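Long-range contact in motility protein B (Helicobacter pylori, PDB 3CYP), which probably forms, together with MotA, the stator of the flagellar motor and may fasten the torque-generating machinery to the cell wall: residues R25-P34 / K122-F131. Numbering follows the deposited sequence. Where two conformers were deposited one is given.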
loop_
_atom_site.group_PDB
_atom_site.type_symbol
_atom_site.label_atom_id
_atom_site.label_comp_id
_atom_site.label_asym_id
_atom_site.label_seq_id
_atom_site.Cartn_x
_atom_site.Cartn_y
_atom_site.Cartn_z
ATOM N N ARG B 25 -12.197 0.228 15.026
ATOM C CA ARG B 25 -12.218 -0.991 15.874
ATOM C C ARG B 25 -11.177 -1.995 15.398
ATOM O O ARG B 25 -10.498 -2.678 16.190
ATOM C CB ARG B 25 -13.562 -1.686 15.873
ATOM C CG ARG B 25 -14.676 -0.939 16.507
ATOM C CD ARG B 25 -15.947 -1.821 16.593
ATOM N NE ARG B 25 -15.946 -2.793 17.689
ATOM C CZ ARG B 25 -17.022 -3.534 18.042
ATOM N NH1 ARG B 25 -18.153 -3.444 17.363
ATOM N NH2 ARG B 25 -16.981 -4.371 19.053
ATOM N N ILE B 26 -11.101 -2.117 14.079
ATOM C CA ILE B 26 -10.127 -3.061 13.479
ATOM C C ILE B 26 -8.676 -2.577 13.721
ATOM O O ILE B 26 -7.773 -3.365 14.007
ATOM C CB ILE B 26 -10.431 -3.272 11.966
ATOM C CG1 ILE B 26 -11.789 -3.994 11.796
ATOM C CG2 ILE B 26 -9.283 -3.998 11.255
ATOM C CD1 ILE B 26 -11.754 -5.470 12.296
ATOM N N ALA B 27 -8.421 -1.271 13.642
ATOM C CA ALA B 27 -7.092 -0.709 13.977
ATOM C C ALA B 27 -6.744 -1.037 15.402
ATOM O O ALA B 27 -5.618 -1.427 15.698
ATOM C CB ALA B 27 -7.065 0.836 13.730
ATOM N N LYS B 28 -7.725 -0.902 16.297
ATOM C CA LYS B 28 -7.522 -1.209 17.687
ATOM C C LYS B 28 -7.017 -2.623 17.860
ATOM O O LYS B 28 -6.042 -2.852 18.588
ATOM C CB LYS B 28 -8.829 -1.021 18.458
ATOM C CG LYS B 28 -8.740 -1.342 19.946
ATOM C CD LYS B 28 -10.143 -1.179 20.550
ATOM C CE LYS B 28 -10.197 -1.600 22.018
ATOM N NZ LYS B 28 -11.630 -1.696 22.487
ATOM N N ILE B 29 -7.708 -3.574 17.246
ATOM C CA ILE B 29 -7.363 -4.995 17.372
ATOM C C ILE B 29 -6.003 -5.263 16.741
ATOM O O ILE B 29 -5.219 -6.056 17.251
ATOM C CB ILE B 29 -8.426 -5.909 16.690
ATOM C CG1 ILE B 29 -9.711 -6.011 17.537
ATOM C CG2 ILE B 29 -7.896 -7.299 16.417
ATOM C CD1 ILE B 29 -9.534 -5.650 18.986
ATOM N N ILE B 30 -5.754 -4.635 15.581
ATOM C CA ILE B 30 -4.480 -4.880 14.900
ATOM C C ILE B 30 -3.307 -4.546 15.800
ATOM O O ILE B 30 -2.330 -5.287 15.852
ATOM C CB ILE B 30 -4.393 -4.175 13.557
ATOM C CG1 ILE B 30 -5.384 -4.786 12.590
ATOM C CG2 ILE B 30 -2.959 -4.229 13.008
ATOM C CD1 ILE B 30 -5.611 -4.011 11.290
ATOM N N GLN B 31 -3.391 -3.445 16.536
ATOM C CA GLN B 31 -2.290 -3.032 17.374
ATOM C C GLN B 31 -2.047 -3.975 18.556
ATOM O O GLN B 31 -0.985 -3.894 19.185
ATOM C CB GLN B 31 -2.532 -1.604 17.832
ATOM C CG GLN B 31 -2.531 -0.657 16.673
ATOM C CD GLN B 31 -2.840 0.743 17.067
ATOM O OE1 GLN B 31 -1.992 1.422 17.659
ATOM N NE2 GLN B 31 -4.010 1.227 16.661
ATOM N N LYS B 32 -3.016 -4.838 18.861
ATOM C CA LYS B 32 -2.884 -5.830 19.942
ATOM C C LYS B 32 -2.204 -7.119 19.473
ATOM O O LYS B 32 -1.792 -7.940 20.303
ATOM C CB LYS B 32 -4.262 -6.177 20.512
ATOM C CG LYS B 32 -4.948 -5.009 21.220
ATOM C CD LYS B 32 -6.278 -5.428 21.768
ATOM C CE LYS B 32 -7.059 -4.209 22.292
ATOM N NZ LYS B 32 -6.563 -3.799 23.601
ATOM N N LEU B 33 -2.131 -7.304 18.164
ATOM C CA LEU B 33 -1.635 -8.583 17.599
ATOM C C LEU B 33 -0.134 -8.730 17.735
ATOM O O LEU B 33 0.616 -7.755 17.822
ATOM C CB LEU B 33 -1.973 -8.682 16.091
ATOM C CG LEU B 33 -3.434 -8.550 15.736
ATOM C CD1 LEU B 33 -3.655 -8.715 14.243
ATOM C CD2 LEU B 33 -4.340 -9.502 16.538
ATOM N N PRO B 34 0.336 -10.000 17.686
ATOM C CA PRO B 34 1.762 -10.256 17.586
ATOM C C PRO B 34 2.366 -9.519 16.419
ATOM O O PRO B 34 1.743 -9.454 15.341
ATOM C CB PRO B 34 1.814 -11.778 17.392
ATOM C CG PRO B 34 0.625 -12.291 18.013
ATOM C CD PRO B 34 -0.439 -11.248 17.685
ATOM N N LYS B 122 -3.933 -16.423 19.306
ATOM C CA LYS B 122 -3.897 -15.092 19.909
ATOM C C LYS B 122 -4.798 -14.132 19.146
ATOM O O LYS B 122 -5.514 -13.317 19.755
ATOM C CB LYS B 122 -2.482 -14.563 19.979
ATOM C CG LYS B 122 -1.521 -15.368 20.886
ATOM C CD LYS B 122 -0.140 -14.771 20.900
ATOM C CE LYS B 122 0.741 -15.400 21.959
ATOM N NZ LYS B 122 2.057 -14.689 22.072
ATOM N N ILE B 123 -4.789 -14.234 17.824
ATOM C CA ILE B 123 -5.649 -13.379 17.011
ATOM C C ILE B 123 -7.110 -13.681 17.335
ATOM O O ILE B 123 -7.909 -12.779 17.537
ATOM C CB ILE B 123 -5.416 -13.556 15.482
ATOM C CG1 ILE B 123 -3.927 -13.314 15.120
ATOM C CG2 ILE B 123 -6.372 -12.607 14.710
ATOM C CD1 ILE B 123 -3.619 -13.639 13.630
ATOM N N HIS B 124 -7.457 -14.966 17.345
ATOM C CA HIS B 124 -8.842 -15.383 17.575
ATOM C C HIS B 124 -9.344 -14.808 18.913
ATOM O O HIS B 124 -10.481 -14.278 18.992
ATOM C CB HIS B 124 -8.928 -16.921 17.591
ATOM C CG HIS B 124 -10.329 -17.429 17.659
ATOM N ND1 HIS B 124 -10.632 -18.705 18.070
ATOM C CD2 HIS B 124 -11.513 -16.831 17.382
ATOM C CE1 HIS B 124 -11.943 -18.874 18.049
ATOM N NE2 HIS B 124 -12.501 -17.761 17.612
ATOM N N SER B 125 -8.487 -14.858 19.927
ATOM C CA SER B 125 -8.858 -14.410 21.284
ATOM C C SER B 125 -9.114 -12.932 21.258
ATOM O O SER B 125 -10.084 -12.456 21.842
ATOM C CB SER B 125 -7.803 -14.709 22.339
ATOM O OG SER B 125 -7.746 -16.093 22.586
ATOM N N ILE B 126 -8.230 -12.222 20.570
ATOM C CA ILE B 126 -8.291 -10.754 20.487
ATOM C C ILE B 126 -9.542 -10.336 19.736
ATOM O O ILE B 126 -10.243 -9.385 20.153
ATOM C CB ILE B 126 -6.962 -10.192 19.871
ATOM C CG1 ILE B 126 -5.851 -10.185 20.916
ATOM C CG2 ILE B 126 -7.132 -8.726 19.322
ATOM C CD1 ILE B 126 -4.391 -10.025 20.391
ATOM N N LEU B 127 -9.851 -11.013 18.631
ATOM C CA LEU B 127 -11.089 -10.741 17.895
ATOM C C LEU B 127 -12.301 -10.996 18.774
ATOM O O LEU B 127 -13.209 -10.180 18.807
ATOM C CB LEU B 127 -11.192 -11.609 16.659
ATOM C CG LEU B 127 -10.212 -11.167 15.566
ATOM C CD1 LEU B 127 -10.240 -12.232 14.502
ATOM C CD2 LEU B 127 -10.560 -9.757 15.024
ATOM N N ASP B 128 -12.289 -12.118 19.477
ATOM C CA ASP B 128 -13.351 -12.454 20.442
ATOM C C ASP B 128 -13.559 -11.385 21.491
ATOM O O ASP B 128 -14.709 -11.032 21.769
ATOM C CB ASP B 128 -13.003 -13.748 21.160
ATOM C CG ASP B 128 -13.429 -14.938 20.411
ATOM O OD1 ASP B 128 -14.125 -14.770 19.380
ATOM O OD2 ASP B 128 -13.087 -16.050 20.866
ATOM N N ASN B 129 -12.473 -10.910 22.090
ATOM C CA ASN B 129 -12.529 -9.913 23.159
ATOM C C ASN B 129 -13.154 -8.612 22.672
ATOM O O ASN B 129 -13.936 -7.969 23.380
ATOM C CB ASN B 129 -11.146 -9.612 23.715
ATOM C CG ASN B 129 -10.531 -10.785 24.441
ATOM O OD1 ASN B 129 -9.324 -10.805 24.671
ATOM N ND2 ASN B 129 -11.342 -11.758 24.798
ATOM N N GLU B 130 -12.830 -8.221 21.451
ATOM C CA GLU B 130 -13.405 -7.000 20.891
ATOM C C GLU B 130 -14.858 -7.166 20.428
ATOM O O GLU B 130 -15.693 -6.289 20.688
ATOM C CB GLU B 130 -12.581 -6.525 19.698
ATOM C CG GLU B 130 -13.096 -5.241 19.031
ATOM C CD GLU B 130 -13.170 -4.056 19.994
ATOM O OE1 GLU B 130 -12.398 -4.015 20.980
ATOM O OE2 GLU B 130 -13.987 -3.148 19.761
ATOM N N PHE B 131 -15.156 -8.245 19.700
ATOM C CA PHE B 131 -16.416 -8.350 18.968
ATOM C C PHE B 131 -17.440 -9.250 19.674
ATOM O O PHE B 131 -18.604 -9.247 19.274
ATOM C CB PHE B 131 -16.154 -8.788 17.508
ATOM C CG PHE B 131 -15.441 -7.734 16.685
ATOM C CD1 PHE B 131 -16.127 -6.629 16.161
ATOM C CD2 PHE B 131 -14.068 -7.805 16.467
ATOM C CE1 PHE B 131 -15.464 -5.656 15.450
ATOM C CE2 PHE B 131 -13.415 -6.830 15.748
ATOM C CZ PHE B 131 -14.114 -5.750 15.235
HETATM O O HOH W 1 -13.949 -0.693 20.606
#
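E130 is gripped from helix 25-30 by two basic side chains, one for each carboxylate oxygen. R25 NE gives E130 OE2 a fairly straight hydrogen bond of 2.9 Å (157°), lying in the guanidinium plane and using the anti lone pair of that oxygen. K28 NZ meets E130 OE1 on its syn side at 2.9 Å, and one water accepts from K28 NZ while donating to E130 OE2. R25 NH2 adds a weak bond to the backbone O of E130 at 2.8 Å, and F131 CE1 sits over one guanidinium face, the planes 33° apart. With CG anti to the backbone N (chi1 -180°) and a bend at chi2, E130 turns its carboxylate toward both bases. Beside this network, in the conformer described, I29 sits as a knob among I126, L127, E130 and F131, while I126 CD1 comes within 3.9 Å of L33 CD2. Outward, I26 rests on L73 of helix 58-75, and L33 and I123 share F113 of strand 108-114. The C-terminal helix 117-131 of this OmpA-like cell wall anchor domain, predicted to be periplasmic, is thus joined to helix 17-30, pieces 25-30 and 122-131 running roughly antiparallel. Charges paired at one end of an apolar seam imply an interface held by both electrostatics and hydrophobic burial.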